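Local coordinates for lipase-esterase related protein (Clostridium acetobutylicum, PDB 3E0X) that is of uncertain function but probably acts as a hydrolase of the alpha/beta hydrolase fold, and here holds ortho-xylene in a pocket, at residues T18-H23 with I86-Y91; L29-E34 with K226-V231; V113-G118 with K192-K197. All blocks are in the same frame, centred on the assembly; numbering follows the deposited sequence.

Interaction 1: T18-H23 with I86-Y91; sequences TLLFVH and ITLIGY. With OXE (ortho-xylene), chain C.
Thr18-His23 and Ile86-Tyr91 pair as neighbouring parallel strands in the central sheet of an alpha/beta hydrolase, a worked example of how two inner strands are joined both by amides and by side chains. Their axes approach to 4.6 Å and their N-to-C directions differ by 19°. Five backbone hydrogen bonds alternate between the strands, from Thr87 N to Thr18 O (2.8 Å) through to Tyr91 N on Val22 O. Thr18 O also accepts a longer bond from a water that in turn sits 2.7 Å from Thr87 OG1.

On the face bearing Thr18, Leu20, Ile86 and Leu88 the side chains lie alongside one another and point the same way. Leu20 CD2 meets Leu88 CD2 at 3.8 Å, while Leu20 CB rests near Ile86 CG2; Phe73 and Ile74 of helix 63-76 cover this layer. On the other face Leu19 CD2 comes within 3.8 Å of Thr87 CB. Next to them, Ile89 is modelled in two conformers; in one of them CG2 lies 3.8 Å from Phe21 CD1, with CG1 over one face of that ring toward its rim, so this detail is less certain.

Beyond the last bond, Tyr91 CG is anti to the backbone N (chi1 165°), a torsion that carries the ring on past the end of the strand and so brings Tyr91 CE2 to 3.3 Å from C2' of ortho-xylene. The phenol is fixed by a hydrogen bond between Tyr91 OH and His227 O. Gly90 and Tyr91 lead directly into Ser92, another pocket residue, in a sequence consistent with the GxSxG nucleophile elbow that follows the central strand of this fold.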
loop_
_atom_site.group_PDB
_atom_site.type_symbol
_atom_site.label_atom_id
_atom_site.label_comp_id
_atom_site.label_asym_id
_atom_site.label_seq_id
_atom_site.Cartn_x
_atom_site.Cartn_y
_atom_site.Cartn_z
ATOM N N THR A 18 7.778 2.102 -14.864
ATOM C CA THR A 18 8.339 2.032 -13.527
ATOM C C THR A 18 7.203 1.831 -12.540
ATOM O O THR A 18 6.223 2.573 -12.578
ATOM C CB THR A 18 9.108 3.352 -13.203
ATOM O OG1 THR A 18 10.250 3.457 -14.063
ATOM C CG2 THR A 18 9.556 3.398 -11.772
ATOM N N LEU A 19 7.348 0.835 -11.670
ATOM C CA LEU A 19 6.347 0.580 -10.654
ATOM C C LEU A 19 6.992 0.863 -9.322
ATOM O O LEU A 19 8.028 0.259 -8.969
ATOM C CB LEU A 19 5.905 -0.875 -10.707
ATOM C CG LEU A 19 5.384 -1.467 -12.019
ATOM C CD1 LEU A 19 4.870 -2.923 -11.847
ATOM C CD2 LEU A 19 4.321 -0.620 -12.646
ATOM N N LEU A 20 6.393 1.784 -8.575
ATOM C CA LEU A 20 6.903 2.122 -7.249
ATOM C C LEU A 20 5.901 1.561 -6.230
ATOM O O LEU A 20 4.739 1.983 -6.196
ATOM C CB LEU A 20 7.046 3.649 -7.123
ATOM C CG LEU A 20 7.549 4.154 -5.773
ATOM C CD1 LEU A 20 8.910 3.630 -5.427
ATOM C CD2 LEU A 20 7.575 5.666 -5.741
ATOM N N PHE A 21 6.366 0.605 -5.416
ATOM C CA PHE A 21 5.524 -0.120 -4.468
ATOM C C PHE A 21 5.648 0.493 -3.096
ATOM O O PHE A 21 6.769 0.660 -2.578
ATOM C CB PHE A 21 5.975 -1.587 -4.365
ATOM C CG PHE A 21 5.851 -2.378 -5.663
ATOM C CD1 PHE A 21 4.839 -3.335 -5.820
ATOM C CD2 PHE A 21 6.773 -2.220 -6.708
ATOM C CE1 PHE A 21 4.738 -4.101 -7.003
ATOM C CE2 PHE A 21 6.681 -2.980 -7.869
ATOM C CZ PHE A 21 5.685 -3.914 -8.030
ATOM N N VAL A 22 4.498 0.738 -2.471
ATOM C CA VAL A 22 4.437 1.319 -1.144
ATOM C C VAL A 22 3.634 0.380 -0.246
ATOM O O VAL A 22 2.432 0.158 -0.460
ATOM C CB VAL A 22 3.734 2.689 -1.172
ATOM C CG1 VAL A 22 3.659 3.260 0.224
ATOM C CG2 VAL A 22 4.455 3.648 -2.115
ATOM N N HIS A 23 4.303 -0.123 0.786
ATOM C CA HIS A 23 3.715 -1.122 1.675
ATOM C C HIS A 23 2.742 -0.479 2.669
ATOM O O HIS A 23 2.493 0.731 2.636
ATOM C CB HIS A 23 4.836 -1.854 2.416
ATOM C CG HIS A 23 5.531 -0.986 3.405
ATOM N ND1 HIS A 23 6.760 -0.388 3.185
ATOM C CD2 HIS A 23 5.136 -0.589 4.633
ATOM C CE1 HIS A 23 7.098 0.313 4.259
ATOM N NE2 HIS A 23 6.114 0.230 5.136
ATOM N N ILE A 86 5.714 6.551 -14.145
ATOM C CA ILE A 86 5.633 5.871 -12.851
ATOM C C ILE A 86 4.195 5.500 -12.506
ATOM O O ILE A 86 3.295 6.359 -12.539
ATOM C CB ILE A 86 6.252 6.729 -11.709
ATOM C CG1 ILE A 86 7.705 7.066 -12.021
ATOM C CG2 ILE A 86 6.199 5.988 -10.385
ATOM C CD1 ILE A 86 8.310 8.122 -11.090
ATOM N N THR A 87 3.995 4.220 -12.169
ATOM C CA THR A 87 2.750 3.755 -11.565
ATOM C C THR A 87 3.018 3.456 -10.110
ATOM O O THR A 87 3.975 2.756 -9.788
ATOM C CB THR A 87 2.222 2.475 -12.265
ATOM O OG1 THR A 87 1.986 2.767 -13.646
ATOM C CG2 THR A 87 0.921 1.983 -11.625
ATOM N N LEU A 88 2.198 4.024 -9.237
ATOM C CA LEU A 88 2.319 3.752 -7.814
ATOM C C LEU A 88 1.419 2.586 -7.457
ATOM O O LEU A 88 0.276 2.504 -7.917
ATOM C CB LEU A 88 1.888 4.968 -6.984
ATOM C CG LEU A 88 2.564 6.292 -7.314
ATOM C CD1 LEU A 88 1.979 7.371 -6.371
ATOM C CD2 LEU A 88 4.076 6.189 -7.184
ATOM N N ILE A 89 1.955 1.671 -6.651
ATOM C CA ILE A 89 1.231 0.497 -6.177
ATOM C C ILE A 89 1.248 0.574 -4.661
ATOM O O ILE A 89 2.311 0.384 -4.076
ATOM C CB ILE A 89 1.992 -0.807 -6.607
ATOM C CG1 ILE A 89 2.222 -0.853 -8.130
ATOM C CG2 ILE A 89 1.278 -2.045 -6.084
ATOM C CD1 ILE A 89 0.970 -1.021 -8.952
ATOM N N GLY A 90 0.110 0.863 -4.039
ATOM C CA GLY A 90 0.076 1.016 -2.597
ATOM C C GLY A 90 -0.810 -0.029 -1.954
ATOM O O GLY A 90 -1.956 -0.213 -2.371
ATOM N N TYR A 91 -0.283 -0.693 -0.928
ATOM C CA TYR A 91 -1.032 -1.722 -0.222
ATOM C C TYR A 91 -1.441 -1.269 1.167
ATOM O O TYR A 91 -0.618 -0.696 1.871
ATOM C CB TYR A 91 -0.093 -2.933 -0.062
ATOM C CG TYR A 91 -0.519 -3.983 0.948
ATOM C CD1 TYR A 91 -1.771 -4.612 0.869
ATOM C CD2 TYR A 91 0.332 -4.349 1.989
ATOM C CE1 TYR A 91 -2.165 -5.609 1.784
ATOM C CE2 TYR A 91 -0.057 -5.317 2.942
ATOM C CZ TYR A 91 -1.294 -5.954 2.825
ATOM O OH TYR A 91 -1.668 -6.923 3.727
HETATM C C1 OXE C . -2.116 -4.771 7.628
HETATM C C2 OXE C . -0.827 -5.089 6.974
HETATM C C3 OXE C . -0.169 -6.281 7.270
HETATM C C4 OXE C . -0.761 -7.165 8.179
HETATM C C5 OXE C . -1.974 -6.871 8.811
HETATM C C6 OXE C . -2.669 -5.681 8.533
HETATM C "C1'" OXE C . -2.821 -3.487 7.270
HETATM C "C2'" OXE C . -0.231 -4.112 6.008
HETATM O O HOH W 1 4.213 2.431 -15.164
#

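Interaction 2: L29-E34 with K226-V231; sequences LKIFGE and KHFLLV. With OXE (ortho-xylene), chain C.
Ile31, closing a short 3-10 turn, reaches Phe228 with the end of its longer branch: CG1 is anti to the backbone N (chi1 -159°), and CD1 lies 3.8 Å from Phe228 CE1 and equally near CZ, the two side chains crossing obliquely. The shorter branch, CG2, sits over one face of the Phe32 ring, toward its rim. The carbonyl of Ile31 is shared between two kinds of neighbour. A water donates to Ile31 O at 2.8 Å and to Leu230 O at 2.9 Å, joining the two segments through their backbones, and accepts a weak bond from Glu34 N; Leu230 CD1 and Val231 CG2 pack near the same oxygen.

Phe32 follows, its CE1 3.9 Å from Leu230 CD1, with the two side chains at about a right angle. Leu230 CG occupies the crowded position between its backbone N and carbonyl carbon (chi1 81°), which directs the isobutyl group at Ile31 and Phe32. The Phe32 ring also makes an edge-to-face stack with Phe21, tying this loop to the central sheet. In alpha/beta hydrolases the loop after the last strand commonly carries a histidine. Here His227 fits that pattern: its ND1 is hydrogen-bonded to Glu199, and its NE2 lies unusually close to ortho-xylene, 3.0 Å from C1', which approaches at the ring edge. Phe228, the next residue, is the N-cap of helix 229-232, and Val231 CG2 lies over one face of its ring, toward the rim.

Glu34 meets this helix with its aliphatic part, CG standing 3.9 Å from Val231 O. A bend at chi2 (-53°) takes the carboxylate away from the helix, where OE2 forms a salt bridge with Lys37 and a hydrogen bond with Tyr157.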
loop_
_atom_site.group_PDB
_atom_site.type_symbol
_atom_site.label_atom_id
_atom_site.label_comp_id
_atom_site.label_asym_id
_atom_site.label_seq_id
_atom_site.Cartn_x
_atom_site.Cartn_y
_atom_site.Cartn_z
ATOM N N LEU A 29 8.846 -3.386 2.782
ATOM C CA LEU A 29 8.795 -3.758 1.363
ATOM C C LEU A 29 8.785 -5.278 1.147
ATOM O O LEU A 29 8.425 -5.744 0.067
ATOM C CB LEU A 29 9.977 -3.122 0.588
ATOM C CG LEU A 29 11.385 -3.543 1.006
ATOM C CD1 LEU A 29 11.825 -4.858 0.354
ATOM C CD2 LEU A 29 12.409 -2.451 0.651
ATOM N N LYS A 30 9.186 -6.043 2.169
ATOM C CA LYS A 30 9.227 -7.506 2.088
ATOM C C LYS A 30 7.857 -8.126 1.793
ATOM O O LYS A 30 7.760 -9.256 1.293
ATOM C CB LYS A 30 9.798 -8.096 3.389
ATOM C CG LYS A 30 11.253 -7.677 3.696
ATOM C CD LYS A 30 11.743 -8.146 5.092
ATOM C CE LYS A 30 10.883 -7.607 6.252
ATOM N NZ LYS A 30 11.156 -8.176 7.631
ATOM N N ILE A 31 6.787 -7.386 2.105
ATOM C CA ILE A 31 5.434 -7.905 1.949
ATOM C C ILE A 31 5.079 -8.131 0.479
ATOM O O ILE A 31 4.148 -8.890 0.168
ATOM C CB ILE A 31 4.388 -6.965 2.638
ATOM C CG1 ILE A 31 3.079 -7.728 2.947
ATOM C CG2 ILE A 31 4.126 -5.671 1.795
ATOM C CD1 ILE A 31 3.217 -8.850 3.961
ATOM N N PHE A 32 5.827 -7.463 -0.414
ATOM C CA PHE A 32 5.619 -7.586 -1.868
ATOM C C PHE A 32 6.399 -8.732 -2.514
ATOM O O PHE A 32 6.439 -8.831 -3.725
ATOM C CB PHE A 32 5.975 -6.250 -2.531
ATOM C CG PHE A 32 4.993 -5.140 -2.248
ATOM C CD1 PHE A 32 3.698 -5.210 -2.751
ATOM C CD2 PHE A 32 5.374 -4.029 -1.500
ATOM C CE1 PHE A 32 2.785 -4.162 -2.522
ATOM C CE2 PHE A 32 4.483 -2.980 -1.288
ATOM C CZ PHE A 32 3.171 -3.065 -1.784
ATOM N N GLY A 33 6.983 -9.614 -1.697
ATOM C CA GLY A 33 7.882 -10.638 -2.192
ATOM C C GLY A 33 7.277 -11.587 -3.207
ATOM O O GLY A 33 7.973 -12.074 -4.098
ATOM N N GLU A 34 5.994 -11.900 -3.053
ATOM C CA GLU A 34 5.340 -12.735 -4.061
ATOM C C GLU A 34 4.906 -11.939 -5.268
ATOM O O GLU A 34 5.088 -12.373 -6.386
ATOM C CB GLU A 34 4.143 -13.481 -3.479
ATOM C CG GLU A 34 4.514 -14.549 -2.496
ATOM C CD GLU A 34 5.545 -15.564 -3.036
ATOM O OE1 GLU A 34 5.240 -16.266 -4.013
ATOM O OE2 GLU A 34 6.644 -15.654 -2.447
ATOM N N LYS A 226 -8.897 -12.233 1.480
ATOM C CA LYS A 226 -8.796 -11.343 2.636
ATOM C C LYS A 226 -7.588 -10.395 2.500
ATOM O O LYS A 226 -7.236 -10.027 1.368
ATOM C CB LYS A 226 -8.819 -12.160 3.943
ATOM C CG LYS A 226 -10.204 -12.754 4.200
ATOM C CD LYS A 226 -10.244 -13.672 5.427
ATOM C CE LYS A 226 -11.628 -14.336 5.567
ATOM N NZ LYS A 226 -11.575 -15.603 6.396
ATOM N N HIS A 227 -6.957 -9.993 3.601
ATOM C CA HIS A 227 -5.979 -8.901 3.524
ATOM C C HIS A 227 -4.623 -9.365 2.967
ATOM O O HIS A 227 -3.756 -8.537 2.633
ATOM C CB HIS A 227 -5.837 -8.216 4.889
ATOM C CG HIS A 227 -5.304 -6.829 4.816
ATOM N ND1 HIS A 227 -5.907 -5.844 4.068
ATOM C CD2 HIS A 227 -4.256 -6.248 5.444
ATOM C CE1 HIS A 227 -5.216 -4.722 4.203
ATOM N NE2 HIS A 227 -4.214 -4.940 5.036
ATOM N N PHE A 228 -4.440 -10.685 2.875
ATOM C CA PHE A 228 -3.224 -11.240 2.267
ATOM C C PHE A 228 -3.448 -11.659 0.816
ATOM O O PHE A 228 -2.693 -12.458 0.282
ATOM C CB PHE A 228 -2.651 -12.386 3.120
ATOM C CG PHE A 228 -1.445 -11.992 3.948
ATOM C CD1 PHE A 228 -1.216 -10.667 4.339
ATOM C CD2 PHE A 228 -0.568 -12.983 4.393
ATOM C CE1 PHE A 228 -0.113 -10.344 5.139
ATOM C CE2 PHE A 228 0.536 -12.675 5.171
ATOM C CZ PHE A 228 0.774 -11.359 5.557
ATOM N N LEU A 229 -4.454 -11.074 0.171
ATOM C CA LEU A 229 -4.670 -11.273 -1.264
ATOM C C LEU A 229 -3.365 -11.142 -2.049
ATOM O O LEU A 229 -3.101 -11.940 -2.940
ATOM C CB LEU A 229 -5.681 -10.242 -1.779
ATOM C CG LEU A 229 -6.001 -10.248 -3.273
ATOM C CD1 LEU A 229 -6.702 -11.548 -3.707
ATOM C CD2 LEU A 229 -6.864 -9.018 -3.635
ATOM N N LEU A 230 -2.543 -10.147 -1.708
ATOM C CA LEU A 230 -1.294 -9.881 -2.468
ATOM C C LEU A 230 -0.228 -10.965 -2.283
ATOM O O LEU A 230 0.809 -10.940 -2.975
ATOM C CB LEU A 230 -0.685 -8.503 -2.101
ATOM C CG LEU A 230 0.158 -8.396 -0.807
ATOM C CD1 LEU A 230 0.834 -7.028 -0.746
ATOM C CD2 LEU A 230 -0.589 -8.687 0.499
ATOM N N VAL A 231 -0.444 -11.845 -1.292
ATOM C CA VAL A 231 0.475 -12.941 -1.005
ATOM C C VAL A 231 -0.091 -14.254 -1.546
ATOM O O VAL A 231 0.598 -14.979 -2.279
ATOM C CB VAL A 231 0.722 -13.063 0.523
ATOM C CG1 VAL A 231 1.287 -14.436 0.876
ATOM C CG2 VAL A 231 1.639 -11.961 0.971
HETATM C C1 OXE C . -2.116 -4.771 7.628
HETATM C C2 OXE C . -0.827 -5.089 6.974
HETATM C C3 OXE C . -0.169 -6.281 7.270
HETATM C C4 OXE C . -0.761 -7.165 8.179
HETATM C C5 OXE C . -1.974 -6.871 8.811
HETATM C C6 OXE C . -2.669 -5.681 8.533
HETATM C "C1'" OXE C . -2.821 -3.487 7.270
HETATM C "C2'" OXE C . -0.231 -4.112 6.008
HETATM O O HOH W 2 3.507 -10.298 -2.178
#

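Interaction 3: V113-G118 with K192-K197; sequences VSLSGG and KAIVAK
Val113-Leu115 and Lys192-Ala196 run parallel, their axes 4.7 Å apart at closest approach and their N-to-C directions 14° apart. They continue the parallel part of the alpha/beta hydrolase sheet, and three backbone hydrogen bonds link them: Ser114 N to Lys192 O, Ile194 N to Ser114 O, and Ser116 N to Ile194 O, the last 2.8 Å long.

Ile194 is the apolar link between the strands. Its two branches divide the work: CD1 reaches back to Val113 CG1 at 3.8 Å, while CG2 touches Leu115 CD1 at the same distance. With Leu115 CG anti to the backbone N (chi1 174°), CD1 comes near both Ile194 CG2 and Ile194 O. Val237 and Ile241 of helix 234-242 pack on this face of the sheet. Lys192 starts on the same face, but its extended chain leads away to a salt bridge with Glu240. On the opposite face, Ser114 and Ala193 lie under helix 204-213, where Ile210 and Ser207 respectively meet them, side chain against side chain.

At Ser116 the backbone adopts a positive phi (49°), and a water bridges the two segments, accepting from Ser116 OG at 2.7 Å and from Ala196 N at 3.0 Å.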
loop_
_atom_site.group_PDB
_atom_site.type_symbol
_atom_site.label_atom_id
_atom_site.label_comp_id
_atom_site.label_asym_id
_atom_site.label_seq_id
_atom_site.Cartn_x
_atom_site.Cartn_y
_atom_site.Cartn_z
ATOM N N VAL A 113 -2.424 2.472 -8.213
ATOM C CA VAL A 113 -3.211 1.321 -7.809
ATOM C C VAL A 113 -3.280 1.273 -6.285
ATOM O O VAL A 113 -2.248 1.335 -5.596
ATOM C CB VAL A 113 -2.541 0.028 -8.284
ATOM C CG1 VAL A 113 -3.308 -1.192 -7.793
ATOM C CG2 VAL A 113 -2.438 0.006 -9.816
ATOM N N SER A 114 -4.503 1.143 -5.778
ATOM C CA SER A 114 -4.722 0.941 -4.348
ATOM C C SER A 114 -5.124 -0.508 -4.143
ATOM O O SER A 114 -6.223 -0.915 -4.563
ATOM C CB SER A 114 -5.815 1.882 -3.814
ATOM O OG SER A 114 -6.144 1.576 -2.454
ATOM N N LEU A 115 -4.233 -1.270 -3.515
ATOM C CA LEU A 115 -4.412 -2.699 -3.326
ATOM C C LEU A 115 -4.797 -2.933 -1.862
ATOM O O LEU A 115 -4.008 -2.621 -0.957
ATOM C CB LEU A 115 -3.075 -3.377 -3.636
ATOM C CG LEU A 115 -2.878 -4.864 -3.401
ATOM C CD1 LEU A 115 -3.942 -5.634 -4.140
ATOM C CD2 LEU A 115 -1.459 -5.236 -3.852
ATOM N N SER A 116 -6.007 -3.449 -1.633
ATOM C CA SER A 116 -6.478 -3.684 -0.267
ATOM C C SER A 116 -6.255 -2.430 0.594
ATOM O O SER A 116 -5.638 -2.486 1.670
ATOM C CB SER A 116 -5.793 -4.910 0.347
ATOM O OG SER A 116 -5.798 -6.010 -0.544
ATOM N N GLY A 117 -6.758 -1.304 0.079
ATOM C CA GLY A 117 -6.601 -0.002 0.699
ATOM C C GLY A 117 -7.894 0.759 0.881
ATOM O O GLY A 117 -8.982 0.203 1.121
ATOM N N GLY A 118 -7.761 2.066 0.789
ATOM C CA GLY A 118 -8.882 2.951 1.040
ATOM C C GLY A 118 -8.396 4.386 1.160
ATOM O O GLY A 118 -7.189 4.639 1.280
ATOM N N LYS A 192 -6.768 2.548 -10.048
ATOM C CA LYS A 192 -7.448 1.245 -9.969
ATOM C C LYS A 192 -7.412 0.746 -8.539
ATOM O O LYS A 192 -6.362 0.810 -7.904
ATOM C CB LYS A 192 -6.802 0.175 -10.872
ATOM C CG LYS A 192 -7.460 -1.186 -10.793
ATOM C CD LYS A 192 -7.045 -2.066 -11.946
ATOM C CE LYS A 192 -7.841 -3.352 -11.908
ATOM N NZ LYS A 192 -7.513 -4.230 -13.075
ATOM N N ALA A 193 -8.548 0.269 -8.036
ATOM C CA ALA A 193 -8.594 -0.332 -6.710
ATOM C C ALA A 193 -8.734 -1.845 -6.905
ATOM O O ALA A 193 -9.502 -2.286 -7.778
ATOM C CB ALA A 193 -9.764 0.219 -5.926
ATOM N N ILE A 194 -8.011 -2.636 -6.099
ATOM C CA ILE A 194 -8.046 -4.110 -6.166
ATOM C C ILE A 194 -8.221 -4.584 -4.731
ATOM O O ILE A 194 -7.475 -4.150 -3.857
ATOM C CB ILE A 194 -6.717 -4.689 -6.717
ATOM C CG1 ILE A 194 -6.474 -4.209 -8.145
ATOM C CG2 ILE A 194 -6.761 -6.223 -6.693
ATOM C CD1 ILE A 194 -5.046 -4.498 -8.615
ATOM N N VAL A 195 -9.182 -5.476 -4.485
ATOM C CA VAL A 195 -9.495 -5.870 -3.098
ATOM C C VAL A 195 -10.238 -7.198 -3.119
ATOM O O VAL A 195 -10.833 -7.551 -4.133
ATOM C CB VAL A 195 -10.390 -4.791 -2.415
ATOM C CG1 VAL A 195 -11.774 -4.726 -3.032
ATOM C CG2 VAL A 195 -10.480 -4.980 -0.905
ATOM N N ALA A 196 -10.187 -7.926 -1.993
ATOM C CA ALA A 196 -10.973 -9.150 -1.824
ATOM C C ALA A 196 -12.295 -8.830 -1.120
ATOM O O ALA A 196 -12.325 -8.084 -0.111
ATOM C CB ALA A 196 -10.172 -10.145 -1.011
ATOM N N LYS A 197 -13.376 -9.421 -1.634
ATOM C CA LYS A 197 -14.711 -9.193 -1.104
ATOM C C LYS A 197 -14.827 -9.585 0.364
ATOM O O LYS A 197 -15.583 -8.948 1.122
ATOM C CB LYS A 197 -15.731 -9.968 -1.948
ATOM C CG LYS A 197 -17.195 -9.812 -1.512
ATOM C CD LYS A 197 -18.060 -10.661 -2.428
ATOM C CE LYS A 197 -19.503 -10.729 -1.910
ATOM N NZ LYS A 197 -20.274 -11.779 -2.634
HETATM O O HOH W 3 -7.990 -7.529 -0.012
#

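Overall arrangement
From the N terminus, after strand 7-11, the chain lays down strand 18-22, then the turn at 29-34, before strand 86-91 returns to close interaction 1. Interaction 2 is therefore still open at that point and crosses it, closing only when 226-231 arrives near the C terminus. Between these events interaction 3 opens at 113-118 and closes at 192-197, wholly within the span of interaction 2 and in series after interaction 1. Interactions 1 and 3 share one sheet; strands 86-91 and 109-115 are neighbours in it, probably hydrogen-bonded through Leu88 O with Val113 N and Gly90 O with Leu115 N. Interaction 2 lies across the C-terminal ends of these strands, where it and interaction 1 both touch ortho-xylene.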